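Local coordinates for cysteine desulfurase (Stenotrophomonas maltophilia, PDB 6WCI), which probably strips sulfur from L-cysteine, leaving L-alanine, with pyridoxal 5'-phosphate as cofactor, and hands the sulfur on to an acceptor, at residues B[104-109]-B[258-263]; B[239-244]-B[254-259]; B[123-128]-B[264-269]; B[185-190]-B[216-221]; B[202-207]-B[232-237]. All coordinates share one frame; numbering follows the deposited sequence.

Interaction 1 of 5, residues B[104-109]-B[258-263]; sequences RPSDLV and ARREHL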
# COMPACT_ATOMS: atom_id res chain seq x y z
N ARG B 104 -18.17 1.60 12.96
CA ARG B 104 -18.20 2.98 12.50
C ARG B 104 -16.99 3.26 11.62
O ARG B 104 -15.89 2.76 11.89
CB ARG B 104 -18.24 3.95 13.68
CG ARG B 104 -19.46 3.76 14.57
CD ARG B 104 -19.57 4.86 15.60
NE ARG B 104 -19.55 6.18 15.00
CZ ARG B 104 -19.92 7.30 15.62
NH1 ARG B 104 -19.87 8.47 14.99
NH2 ARG B 104 -20.35 7.24 16.88
N PRO B 105 -17.17 4.02 10.53
CA PRO B 105 -16.03 4.29 9.65
C PRO B 105 -14.94 5.10 10.32
O PRO B 105 -13.76 4.98 9.95
CB PRO B 105 -16.67 5.04 8.47
CG PRO B 105 -17.95 5.59 9.00
CD PRO B 105 -18.42 4.64 10.06
N SER B 106 -15.29 5.91 11.32
CA SER B 106 -14.30 6.68 12.07
C SER B 106 -13.30 5.79 12.80
O SER B 106 -12.20 6.26 13.13
CB SER B 106 -15.01 7.60 13.06
OG SER B 106 -14.25 8.77 13.31
N ASP B 107 -13.66 4.54 13.09
CA ASP B 107 -12.79 3.61 13.78
C ASP B 107 -12.13 2.61 12.85
O ASP B 107 -11.60 1.59 13.31
CB ASP B 107 -13.57 2.85 14.86
CG ASP B 107 -14.29 3.78 15.83
OD1 ASP B 107 -13.88 4.96 15.97
OD2 ASP B 107 -15.28 3.32 16.45
N LEU B 108 -12.16 2.86 11.54
CA LEU B 108 -11.67 1.92 10.54
C LEU B 108 -10.49 2.55 9.81
O LEU B 108 -10.67 3.53 9.07
CB LEU B 108 -12.78 1.53 9.57
CG LEU B 108 -12.55 0.36 8.64
CD1 LEU B 108 -12.37 -0.94 9.43
CD2 LEU B 108 -13.72 0.25 7.67
N VAL B 109 -9.30 2.00 10.02
CA VAL B 109 -8.08 2.49 9.40
C VAL B 109 -7.83 1.69 8.13
O VAL B 109 -7.76 0.46 8.18
CB VAL B 109 -6.90 2.38 10.37
CG1 VAL B 109 -5.62 2.90 9.72
CG2 VAL B 109 -7.20 3.13 11.68
N ALA B 258 -10.51 -0.94 15.27
CA ALA B 258 -10.08 -0.94 16.66
C ALA B 258 -11.10 -0.19 17.50
O ALA B 258 -11.81 0.68 17.00
CB ALA B 258 -8.70 -0.28 16.83
N ARG B 259 -11.17 -0.54 18.78
CA ARG B 259 -11.93 0.27 19.72
C ARG B 259 -11.41 1.70 19.70
O ARG B 259 -10.20 1.93 19.55
CB ARG B 259 -11.83 -0.32 21.12
CG ARG B 259 -12.27 -1.78 21.17
CD ARG B 259 -12.00 -2.35 22.52
NE ARG B 259 -12.58 -1.53 23.57
CZ ARG B 259 -13.80 -1.72 24.06
NH1 ARG B 259 -14.56 -2.71 23.59
NH2 ARG B 259 -14.26 -0.93 25.03
N ARG B 260 -12.33 2.66 19.84
CA ARG B 260 -11.96 4.07 19.75
C ARG B 260 -10.94 4.45 20.81
O ARG B 260 -10.03 5.26 20.55
CB ARG B 260 -13.21 4.95 19.88
CG ARG B 260 -12.92 6.45 19.71
CD ARG B 260 -12.66 6.73 18.25
NE ARG B 260 -12.07 8.03 17.98
CZ ARG B 260 -11.72 8.42 16.76
NH1 ARG B 260 -11.92 7.60 15.73
NH2 ARG B 260 -11.18 9.62 16.57
N GLU B 261 -11.08 3.89 22.02
CA GLU B 261 -10.16 4.23 23.11
C GLU B 261 -8.72 3.89 22.76
O GLU B 261 -7.79 4.59 23.19
CB GLU B 261 -10.57 3.52 24.40
CG GLU B 261 -10.45 2.00 24.32
CD GLU B 261 -10.68 1.30 25.64
OE1 GLU B 261 -10.37 1.89 26.70
OE2 GLU B 261 -11.18 0.16 25.62
N HIS B 262 -8.50 2.82 21.99
CA HIS B 262 -7.14 2.47 21.60
C HIS B 262 -6.62 3.41 20.53
O HIS B 262 -5.47 3.85 20.59
CB HIS B 262 -7.09 1.02 21.11
CG HIS B 262 -7.49 0.02 22.16
ND1 HIS B 262 -7.31 0.26 23.50
CD2 HIS B 262 -8.06 -1.20 22.06
CE1 HIS B 262 -7.76 -0.78 24.19
NE2 HIS B 262 -8.22 -1.68 23.34
N LEU B 263 -7.44 3.72 19.53
CA LEU B 263 -6.97 4.59 18.46
C LEU B 263 -6.58 5.96 19.01
O LEU B 263 -5.63 6.58 18.53
CB LEU B 263 -8.04 4.73 17.37
CG LEU B 263 -8.35 3.51 16.51
CD1 LEU B 263 -9.63 3.76 15.73
CD2 LEU B 263 -7.20 3.21 15.56
O HOH W 1 -14.66 1.87 18.76

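Interaction 2 of 5, residues B[239-244]-B[254-259]; sequences FYAITG and GALWAR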
# COMPACT_ATOMS: atom_id res chain seq x y z
N PHE B 239 -8.99 -5.28 18.43
CA PHE B 239 -8.45 -4.99 17.10
C PHE B 239 -8.85 -6.11 16.16
O PHE B 239 -8.69 -7.27 16.52
CB PHE B 239 -6.92 -4.92 17.09
CG PHE B 239 -6.33 -3.86 17.98
CD1 PHE B 239 -6.13 -2.57 17.51
CD2 PHE B 239 -5.94 -4.17 19.27
CE1 PHE B 239 -5.56 -1.60 18.33
CE2 PHE B 239 -5.37 -3.21 20.09
CZ PHE B 239 -5.18 -1.92 19.62
N TYR B 240 -9.27 -5.76 14.94
CA TYR B 240 -9.67 -6.74 13.93
C TYR B 240 -9.12 -6.32 12.57
O TYR B 240 -9.33 -5.18 12.14
CB TYR B 240 -11.20 -6.86 13.89
CG TYR B 240 -11.76 -8.05 13.12
CD1 TYR B 240 -11.91 -8.01 11.74
CD2 TYR B 240 -12.15 -9.20 13.79
CE1 TYR B 240 -12.45 -9.11 11.05
CE2 TYR B 240 -12.68 -10.29 13.11
CZ TYR B 240 -12.82 -10.24 11.75
OH TYR B 240 -13.35 -11.34 11.09
N ALA B 241 -8.39 -7.23 11.91
CA ALA B 241 -7.67 -6.94 10.68
C ALA B 241 -8.22 -7.75 9.51
O ALA B 241 -8.45 -8.96 9.63
CB ALA B 241 -6.18 -7.27 10.85
N ILE B 242 -8.41 -7.10 8.35
CA ILE B 242 -8.88 -7.78 7.14
C ILE B 242 -7.99 -7.37 5.98
O ILE B 242 -7.22 -6.41 6.05
CB ILE B 242 -10.35 -7.46 6.81
CG1 ILE B 242 -10.53 -5.96 6.58
CG2 ILE B 242 -11.27 -7.96 7.93
CD1 ILE B 242 -11.87 -5.57 5.99
N THR B 243 -8.09 -8.13 4.88
CA THR B 243 -7.28 -7.82 3.71
C THR B 243 -8.14 -7.86 2.45
O THR B 243 -8.99 -8.74 2.28
CB THR B 243 -6.04 -8.74 3.63
OG1 THR B 243 -5.08 -8.16 2.73
CG2 THR B 243 -6.39 -10.14 3.18
N GLY B 244 -7.93 -6.88 1.57
CA GLY B 244 -8.88 -6.63 0.51
C GLY B 244 -8.86 -7.64 -0.62
O GLY B 244 -9.91 -7.94 -1.18
N GLY B 254 -6.93 -3.24 2.48
CA GLY B 254 -7.17 -3.91 3.74
C GLY B 254 -7.52 -2.89 4.79
O GLY B 254 -7.59 -1.69 4.53
N ALA B 255 -7.77 -3.37 6.00
CA ALA B 255 -8.20 -2.41 7.01
C ALA B 255 -7.91 -2.94 8.40
O ALA B 255 -7.83 -4.15 8.63
CB ALA B 255 -9.68 -2.07 6.86
N LEU B 256 -7.76 -2.00 9.34
CA LEU B 256 -7.69 -2.31 10.77
C LEU B 256 -8.85 -1.61 11.47
O LEU B 256 -8.96 -0.39 11.41
CB LEU B 256 -6.36 -1.86 11.37
CG LEU B 256 -6.22 -2.02 12.89
CD1 LEU B 256 -6.08 -3.50 13.27
CD2 LEU B 256 -5.07 -1.17 13.49
N TRP B 257 -9.72 -2.39 12.11
CA TRP B 257 -10.71 -1.85 13.03
C TRP B 257 -10.15 -1.93 14.45
O TRP B 257 -9.43 -2.87 14.80
CB TRP B 257 -12.04 -2.62 12.98
CG TRP B 257 -12.99 -2.11 14.04
CD1 TRP B 257 -13.87 -1.07 13.92
CD2 TRP B 257 -13.11 -2.57 15.40
NE1 TRP B 257 -14.54 -0.86 15.10
CE2 TRP B 257 -14.10 -1.78 16.02
CE3 TRP B 257 -12.48 -3.58 16.14
CZ2 TRP B 257 -14.47 -1.96 17.36
CZ3 TRP B 257 -12.86 -3.77 17.46
CH2 TRP B 257 -13.84 -2.96 18.06
N ALA B 258 -10.51 -0.94 15.27
CA ALA B 258 -10.08 -0.94 16.66
C ALA B 258 -11.10 -0.19 17.50
O ALA B 258 -11.81 0.68 17.00
CB ALA B 258 -8.70 -0.28 16.83
N ARG B 259 -11.17 -0.54 18.78
CA ARG B 259 -11.93 0.27 19.72
C ARG B 259 -11.41 1.70 19.70
O ARG B 259 -10.20 1.93 19.55
CB ARG B 259 -11.83 -0.32 21.12
CG ARG B 259 -12.27 -1.78 21.17
CD ARG B 259 -12.00 -2.35 22.52
NE ARG B 259 -12.58 -1.53 23.57
CZ ARG B 259 -13.80 -1.72 24.06
NH1 ARG B 259 -14.56 -2.71 23.59
NH2 ARG B 259 -14.26 -0.93 25.03

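Interaction 3 of 5, residues B[123-128]-B[264-269]; sequences YSWALP and DAMPPF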
# COMPACT_ATOMS: atom_id res chain seq x y z
N TYR B 123 3.46 -2.02 16.44
CA TYR B 123 4.34 -0.87 16.63
C TYR B 123 3.73 0.20 17.51
O TYR B 123 4.44 0.84 18.30
CB TYR B 123 4.73 -0.28 15.28
CG TYR B 123 5.95 -0.91 14.63
CD1 TYR B 123 5.83 -2.06 13.85
CD2 TYR B 123 7.21 -0.34 14.77
CE1 TYR B 123 6.94 -2.63 13.24
CE2 TYR B 123 8.32 -0.90 14.17
CZ TYR B 123 8.19 -2.04 13.40
OH TYR B 123 9.30 -2.60 12.80
N SER B 124 2.42 0.46 17.39
CA SER B 124 1.84 1.59 18.10
C SER B 124 1.06 1.21 19.36
O SER B 124 0.85 2.08 20.22
CB SER B 124 0.94 2.41 17.17
OG SER B 124 1.73 3.17 16.26
N TRP B 125 0.64 -0.04 19.51
CA TRP B 125 0.05 -0.49 20.77
C TRP B 125 1.08 -1.21 21.64
O TRP B 125 1.36 -0.76 22.76
CB TRP B 125 -1.16 -1.41 20.55
CG TRP B 125 -1.66 -1.93 21.86
CD1 TRP B 125 -1.29 -3.10 22.48
CD2 TRP B 125 -2.58 -1.29 22.74
NE1 TRP B 125 -1.94 -3.22 23.69
CE2 TRP B 125 -2.74 -2.12 23.86
CE3 TRP B 125 -3.30 -0.09 22.67
CZ2 TRP B 125 -3.58 -1.79 24.92
CZ3 TRP B 125 -4.13 0.24 23.73
CH2 TRP B 125 -4.27 -0.61 24.83
N ALA B 126 1.66 -2.30 21.14
CA ALA B 126 2.47 -3.18 21.98
C ALA B 126 3.86 -2.60 22.23
O ALA B 126 4.33 -2.59 23.37
CB ALA B 126 2.58 -4.57 21.33
N LEU B 127 4.53 -2.12 21.18
CA LEU B 127 5.90 -1.62 21.35
C LEU B 127 6.02 -0.57 22.45
O LEU B 127 6.92 -0.70 23.29
CB LEU B 127 6.43 -1.11 20.01
CG LEU B 127 7.88 -1.44 19.68
CD1 LEU B 127 8.21 -2.88 20.04
CD2 LEU B 127 8.13 -1.20 18.19
N PRO B 128 5.16 0.46 22.53
CA PRO B 128 5.30 1.42 23.63
C PRO B 128 4.80 0.91 24.98
O PRO B 128 5.03 1.59 25.99
CB PRO B 128 4.45 2.62 23.16
CG PRO B 128 4.24 2.41 21.67
CD PRO B 128 4.16 0.92 21.55
N ASP B 264 -7.29 6.44 20.02
CA ASP B 264 -6.95 7.75 20.58
C ASP B 264 -5.65 7.69 21.39
O ASP B 264 -4.82 8.60 21.30
CB ASP B 264 -8.10 8.29 21.42
CG ASP B 264 -9.32 8.67 20.59
OD1 ASP B 264 -9.17 8.84 19.36
OD2 ASP B 264 -10.41 8.80 21.16
N ALA B 265 -5.46 6.61 22.16
CA ALA B 265 -4.28 6.52 23.03
C ALA B 265 -3.01 6.16 22.27
O ALA B 265 -1.92 6.51 22.71
CB ALA B 265 -4.53 5.51 24.14
N MET B 266 -3.13 5.44 21.14
CA MET B 266 -1.95 4.96 20.43
C MET B 266 -1.21 6.12 19.76
O MET B 266 -1.83 6.98 19.14
CB MET B 266 -2.35 3.95 19.36
CG MET B 266 -2.70 2.55 19.89
SD MET B 266 -3.63 1.57 18.68
CE MET B 266 -2.53 1.53 17.27
N PRO B 267 0.12 6.13 19.82
CA PRO B 267 0.89 7.15 19.09
C PRO B 267 0.88 6.87 17.60
O PRO B 267 0.65 5.73 17.17
CB PRO B 267 2.30 7.00 19.66
CG PRO B 267 2.37 5.56 20.06
CD PRO B 267 1.00 5.24 20.60
N PRO B 268 1.09 7.89 16.76
CA PRO B 268 1.13 7.64 15.32
C PRO B 268 2.23 6.66 14.97
O PRO B 268 3.22 6.50 15.70
CB PRO B 268 1.40 9.03 14.72
CG PRO B 268 1.78 9.92 15.85
CD PRO B 268 1.23 9.31 17.11
N PHE B 269 2.03 5.97 13.85
CA PHE B 269 3.00 5.00 13.35
C PHE B 269 3.77 5.62 12.19
O PHE B 269 4.88 6.13 12.39
CB PHE B 269 2.29 3.70 12.92
CG PHE B 269 3.22 2.62 12.46
CD1 PHE B 269 4.51 2.55 12.96
CD2 PHE B 269 2.82 1.69 11.52
CE1 PHE B 269 5.38 1.57 12.53
CE2 PHE B 269 3.69 0.71 11.09
CZ PHE B 269 4.97 0.65 11.60

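Interaction 4 of 5, residues B[185-190]-B[216-221]; sequences VKLLAV and ITVVDG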
# COMPACT_ATOMS: atom_id res chain seq x y z
N VAL B 185 -0.04 -12.40 30.90
CA VAL B 185 -0.38 -12.29 29.50
C VAL B 185 -1.08 -10.95 29.28
O VAL B 185 -2.09 -10.65 29.93
CB VAL B 185 -1.29 -13.44 29.05
CG1 VAL B 185 -1.55 -13.33 27.58
CG2 VAL B 185 -0.66 -14.79 29.39
N LYS B 186 -0.56 -10.16 28.34
CA LYS B 186 -1.15 -8.87 28.04
C LYS B 186 -1.81 -8.79 26.67
O LYS B 186 -2.57 -7.85 26.42
CB LYS B 186 -0.09 -7.76 28.16
CG LYS B 186 0.66 -7.75 29.49
CD LYS B 186 -0.30 -7.55 30.65
CE LYS B 186 0.43 -7.54 31.97
NZ LYS B 186 -0.50 -7.64 33.14
N LEU B 187 -1.55 -9.75 25.77
CA LEU B 187 -2.07 -9.71 24.42
C LEU B 187 -2.24 -11.12 23.86
O LEU B 187 -1.42 -12.00 24.13
CB LEU B 187 -1.16 -8.88 23.48
CG LEU B 187 -1.71 -8.53 22.09
CD1 LEU B 187 -1.27 -7.12 21.63
CD2 LEU B 187 -1.35 -9.56 21.01
N LEU B 188 -3.30 -11.32 23.08
CA LEU B 188 -3.62 -12.61 22.46
C LEU B 188 -3.81 -12.40 20.97
O LEU B 188 -4.66 -11.61 20.56
CB LEU B 188 -4.88 -13.22 23.07
CG LEU B 188 -5.50 -14.42 22.33
CD1 LEU B 188 -4.58 -15.63 22.35
CD2 LEU B 188 -6.84 -14.75 22.93
N ALA B 189 -3.01 -13.11 20.17
CA ALA B 189 -3.12 -13.08 18.71
C ALA B 189 -3.85 -14.35 18.27
O ALA B 189 -3.28 -15.45 18.33
CB ALA B 189 -1.75 -12.97 18.04
N VAL B 190 -5.09 -14.20 17.83
CA VAL B 190 -5.95 -15.34 17.53
C VAL B 190 -6.63 -15.10 16.19
O VAL B 190 -7.21 -14.03 15.95
CB VAL B 190 -6.99 -15.57 18.64
CG1 VAL B 190 -7.73 -14.27 18.99
CG2 VAL B 190 -7.96 -16.68 18.25
N ILE B 216 -5.54 -7.97 25.87
CA ILE B 216 -5.88 -7.39 24.58
C ILE B 216 -5.96 -8.48 23.51
O ILE B 216 -5.11 -9.38 23.46
CB ILE B 216 -4.85 -6.32 24.18
CG1 ILE B 216 -4.89 -5.13 25.17
CG2 ILE B 216 -5.07 -5.88 22.74
CD1 ILE B 216 -6.25 -4.47 25.30
N THR B 217 -6.97 -8.40 22.65
CA THR B 217 -7.13 -9.36 21.57
C THR B 217 -6.92 -8.70 20.22
O THR B 217 -7.56 -7.68 19.92
CB THR B 217 -8.51 -10.02 21.61
OG1 THR B 217 -9.53 -9.03 21.72
CG2 THR B 217 -8.60 -10.98 22.77
N VAL B 218 -6.03 -9.28 19.42
CA VAL B 218 -5.84 -8.92 18.02
C VAL B 218 -6.35 -10.08 17.16
O VAL B 218 -5.76 -11.17 17.14
CB VAL B 218 -4.37 -8.61 17.71
CG1 VAL B 218 -4.22 -8.18 16.27
CG2 VAL B 218 -3.85 -7.51 18.66
N VAL B 219 -7.46 -9.87 16.46
CA VAL B 219 -8.13 -10.93 15.72
C VAL B 219 -7.82 -10.77 14.24
O VAL B 219 -8.07 -9.70 13.65
CB VAL B 219 -9.64 -10.93 15.98
CG1 VAL B 219 -10.32 -11.97 15.13
CG2 VAL B 219 -9.93 -11.19 17.46
N ASP B 220 -7.28 -11.82 13.64
CA ASP B 220 -6.95 -11.86 12.22
C ASP B 220 -8.18 -12.36 11.46
O ASP B 220 -8.51 -13.55 11.50
CB ASP B 220 -5.74 -12.76 11.99
CG ASP B 220 -5.30 -12.81 10.55
OD1 ASP B 220 -6.02 -12.31 9.65
OD2 ASP B 220 -4.20 -13.35 10.32
N GLY B 221 -8.86 -11.45 10.76
CA GLY B 221 -10.07 -11.83 10.07
C GLY B 221 -9.90 -12.07 8.58
O GLY B 221 -10.89 -12.04 7.84

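Interaction 5 of 5, residues B[202-207]-B[232-237]; sequences PVREIC and VAAIGC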
# COMPACT_ATOMS: atom_id res chain seq x y z
N PRO B 202 -14.23 -19.65 17.93
CA PRO B 202 -15.23 -18.85 18.65
C PRO B 202 -14.65 -17.56 19.19
O PRO B 202 -14.44 -17.42 20.40
CB PRO B 202 -15.68 -19.79 19.78
CG PRO B 202 -14.52 -20.72 19.98
CD PRO B 202 -13.87 -20.89 18.64
N VAL B 203 -14.41 -16.59 18.31
CA VAL B 203 -13.71 -15.38 18.73
C VAL B 203 -14.53 -14.62 19.76
O VAL B 203 -13.97 -14.00 20.68
CB VAL B 203 -13.35 -14.51 17.51
CG1 VAL B 203 -12.29 -15.21 16.67
CG2 VAL B 203 -14.57 -14.22 16.67
N ARG B 204 -15.87 -14.66 19.66
CA ARG B 204 -16.70 -13.94 20.62
C ARG B 204 -16.50 -14.47 22.03
O ARG B 204 -16.24 -13.70 22.97
CB ARG B 204 -18.17 -14.04 20.20
CG ARG B 204 -19.12 -13.14 20.96
CD ARG B 204 -20.55 -13.58 20.70
NE ARG B 204 -21.39 -12.48 20.23
CZ ARG B 204 -22.30 -11.86 20.97
NH1 ARG B 204 -22.50 -12.23 22.23
NH2 ARG B 204 -23.01 -10.87 20.46
N GLU B 205 -16.60 -15.79 22.21
CA GLU B 205 -16.32 -16.39 23.51
C GLU B 205 -14.90 -16.05 23.98
O GLU B 205 -14.70 -15.60 25.11
CB GLU B 205 -16.52 -17.91 23.44
N ILE B 206 -13.92 -16.23 23.09
CA ILE B 206 -12.51 -16.01 23.45
C ILE B 206 -12.29 -14.57 23.89
O ILE B 206 -11.66 -14.31 24.92
CB ILE B 206 -11.61 -16.38 22.27
CG1 ILE B 206 -11.57 -17.91 22.10
CG2 ILE B 206 -10.21 -15.81 22.45
CD1 ILE B 206 -11.31 -18.36 20.68
N CYS B 207 -12.78 -13.60 23.12
CA CYS B 207 -12.54 -12.20 23.45
C CYS B 207 -13.24 -11.79 24.73
O CYS B 207 -12.72 -10.95 25.47
CB CYS B 207 -12.98 -11.31 22.30
SG CYS B 207 -11.91 -11.48 20.88
N VAL B 232 -18.20 -7.23 13.29
CA VAL B 232 -16.95 -7.05 14.04
C VAL B 232 -17.24 -6.50 15.44
O VAL B 232 -16.61 -6.90 16.42
CB VAL B 232 -15.97 -6.16 13.27
CG1 VAL B 232 -14.77 -5.82 14.14
CG2 VAL B 232 -15.50 -6.83 11.99
N ALA B 233 -18.20 -5.58 15.54
CA ALA B 233 -18.45 -4.92 16.82
C ALA B 233 -18.98 -5.91 17.85
O ALA B 233 -18.64 -5.82 19.03
CB ALA B 233 -19.43 -3.76 16.65
N ALA B 234 -19.81 -6.86 17.41
CA ALA B 234 -20.36 -7.85 18.32
C ALA B 234 -19.34 -8.88 18.76
O ALA B 234 -19.63 -9.68 19.66
CB ALA B 234 -21.56 -8.55 17.67
N ILE B 235 -18.15 -8.90 18.16
CA ILE B 235 -17.14 -9.84 18.61
C ILE B 235 -16.60 -9.42 19.97
O ILE B 235 -16.31 -10.26 20.82
CB ILE B 235 -16.01 -9.96 17.56
CG1 ILE B 235 -16.57 -10.49 16.23
CG2 ILE B 235 -14.93 -10.90 18.05
CD1 ILE B 235 -15.51 -10.77 15.19
N GLY B 236 -16.46 -8.11 20.20
CA GLY B 236 -15.92 -7.65 21.46
C GLY B 236 -14.41 -7.74 21.54
O GLY B 236 -13.86 -7.85 22.64
N CYS B 237 -13.72 -7.71 20.41
CA CYS B 237 -12.27 -7.71 20.38
C CYS B 237 -11.75 -6.28 20.47
O CYS B 237 -12.51 -5.32 20.36
CB CYS B 237 -11.76 -8.41 19.12
SG CYS B 237 -12.33 -7.67 17.54
O HOH W 2 -17.04 -10.73 23.37
O HOH W 3 -11.07 -9.11 23.97

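Interaction 1 of 5, residues B[104-109]-B[258-263]
At the rim of the seven-stranded mixed sheet of this fold-type I PLP enzyme, D107, just ahead of edge strand 108-111, meets R260 in the first turn of helix 260-265, which follows neighbouring strand 254-258. The two side chains meet nearly perpendicular. D107 OD1 lies near the guanidinium plane of R260 and pairs with NH1 in a salt bridge of 3.3 Å, its hydrogen bond weak though fairly straight at 161°. The chain of R260 bends at chi2 (74°), which brings its CD within 3.1 Å of the same D107 OD1 and places NH1 2.9 Å from S106 O, in the guanidinium plane. The far nitrogen, NH2, is hydrogen-bonded to A289 O, so the arginine spans from 104-109 to a loop. A258 N adds a weak backbone bond to D107 O, while V109, two residues on, is joined to L256 by a backbone hydrogen bond. L263 packs with both methyls: CD1 rests on D107 CA at 3.7 Å, and CD2 meets V109 CG2 at 3.9 Å as the two side chains pass one another running opposite ways. On the polar side one water donates to D107 OD2 at 2.8 Å and accepts, weakly, from R260 N.

Interaction 2 of 5, residues B[239-244]-B[254-259]
Y240 and W257 form a hydrogen-bonded antiparallel pair, gripping each other through two backbone bonds: W257 N to Y240 O at 2.8 Å and Y240 N to W257 O at 2.9 Å. Two residues on, I242 and A255 repeat the paired bonds, I242 N reaching A255 O at 3.0 Å and A255 N returning to I242 O. F239 with A258, A241 with L256 and T243 with G254 are the non-hydrogen-bonded pairs; around the first two, CA-H...O contacts to carbonyls of adjoining residues fill in, such as F239 CA to W257 O at 3.3 Å. Strands 239-243 and 254-258 thus make a beta hairpin in the large mixed sheet, and its connecting loop carries the PLP-modified residue at position 246.

On the face of F239, A241 and L256, the F239 ring brings CD1 to 3.5 Å from A258 CB, and L256 CD1 turns back to F239 CB; helix 114-126 covers this side through A117 and V121. On the other face, I242 CG1 sits between its backbone N and carbonyl carbon (chi1 61°) and packs on A255 CB at 4.0 Å. Y240 CB touches W257 CE3 at 4.2 Å, while Y240 OH is hydrogen-bonded to H192 ND1. G254 and T243 come within 3.9 Å CA to CA, and a CB on G254 would run into I242 O. The backbone ladder therefore runs right up to the cofactor: T243, in its last pair, has its OG1 hydrogen-bonded to a phosphate oxygen (OP1) of the modified residue.

Interaction 3 of 5, residues B[123-128]-B[264-269]
Y123 and F269 make the aromatic part of this contact, an offset stack with centroids 4.7 Å apart and planes 28° from parallel. F269 CZ lies over one face of the Y123 ring toward its rim, and F269 CE1 comes to 3.3 Å from Y123 CG. The F269 ring gets there because its CG stands anti to the backbone N (chi1 -177°); Y123 CB in turn sits over the F269 face, a CH-pi contact 3.8 Å from the centroid. These residues lie where the end of helix 114-126 meets the proline-rich segment leaving helix 260-265, at the dimer interface. Y123 OH is hydrogen-bonded to F269 O of the second subunit, and F269 O to Y123 OH of that subunit. The polar link within the chain is a hydrogen bond from S124 OG to P267 O at 2.9 Å, the donor tilted from the carbonyl plane.

Apolar packing does the rest. M266 runs roughly perpendicular to W125, with CG in the plane of the indole at its edge, 3.9 Å from CE3. A bend at chi3 (58°) carries M266 CE back onto S124 CB at 3.6 Å. Farther out, P128 and P267 reach toward each other, their CG atoms 4.0 Å apart.

Interaction 4 of 5, residues B[185-190]-B[216-221]
L187 leans obliquely across I216 and V218, which lie on its own face of the sheet. Its CG is anti to the backbone N (chi1 -169°), which turns the isobutyl end toward the neighbouring strand, where CD1 meets V218 CG2 at 4.0 Å and I216 CG2 at 4.1 Å; CD2 also rests on V218 CG2. W125 of helix 114-126 covers L187 and I216 from that side, and V121 of the same helix covers V218.

On the reverse face, V190 and V219 lie side by side and point the same way, with V190 CG1 4.1 Å from V219 CG2. L188 is set across T217 at a slant, CD2 toward CG2, and helix 203-212 packs on this face: I206 on L188, C207 on T217 and V219. Strand 185-191, that helix and strand 216-220 form a beta-alpha-beta unit, whose two strands run parallel, 16° apart. Their bonds zigzag between the backbones. I216 O takes L188 N at 2.7 Å, and L188 O takes V218 N at 2.9 Å with an N-H...O angle of 170°. V218 O then receives V190 N. At the two ends, K186 O accepts from I216 N, and V190 O accepts from D220 N at 3.2 Å. D220 OD1 is hydrogen-bonded to S222 OG, while OD2 lies close to the pyridine N1 of the PLP-modified residue at position 246.

Interaction 5 of 5, residues B[202-207]-B[232-237]
V203 and I235 meet methyl to methyl, CG2 to CG2 at 3.6 Å, with I235 CD1 also close to V203 CG2. One turn along the helix, C207 SG lies against C237 CB at 3.5 Å and I235 CG2 at 4.2 Å, a van der Waals contact with no disulfide. SG stands anti to the carbonyl carbon of C207 (chi1 -69°), which directs the sulfur at 232-237. On the outer side, R204 runs past A234: its NH2 is 3.9 Å from A234 CB, and A234 O lies obliquely to the guanidinium.

One water bridges carbonyls across the seam, donating to I235 O at 2.7 Å and to R204 O at 3.1 Å. Another lies 2.9 Å from C207 O, with G236 O farther off at 3.3 Å; its protons cannot be assigned. G236 O also accepts from R211 NH2. G236 leaves the short, weakly bonded helix 232-235 with positive phi (79°), turning the chain toward strand 239-243. Helix 203-212, the crossover of a beta-alpha-beta unit, is thereby packed beside that short helix over the sheet, with C207 and C237 both resting on T217 and V219. R204 O and I235 O are two acceptors that cannot bond each other, so a water donating to both joins them, and the direct grip comes from methyls and sulfur.

How the interactions relate
Interactions 1, 2 and 4 all reach one sheet: V109 O to L256 N at 2.7 Å joins interactions 1 and 2, and F239 O to V219 N at 2.9 Å joins 2 and 4. Interactions 3 and 5 sit on opposite faces of it, their nearest atoms about 10 Å apart. W125 of interaction 3 touches I216, L187 and F239 on one side; on the other, C237 of interaction 5 places its O 3.3 Å from W257 CZ3, and I235 CD1 lies 3.5 Å from Y240 CE2. The cofactor is approached by interactions 2 and 4, through T243 at its phosphate and D220 near its pyridine nitrogen, whereas interaction 3 reaches the second subunit.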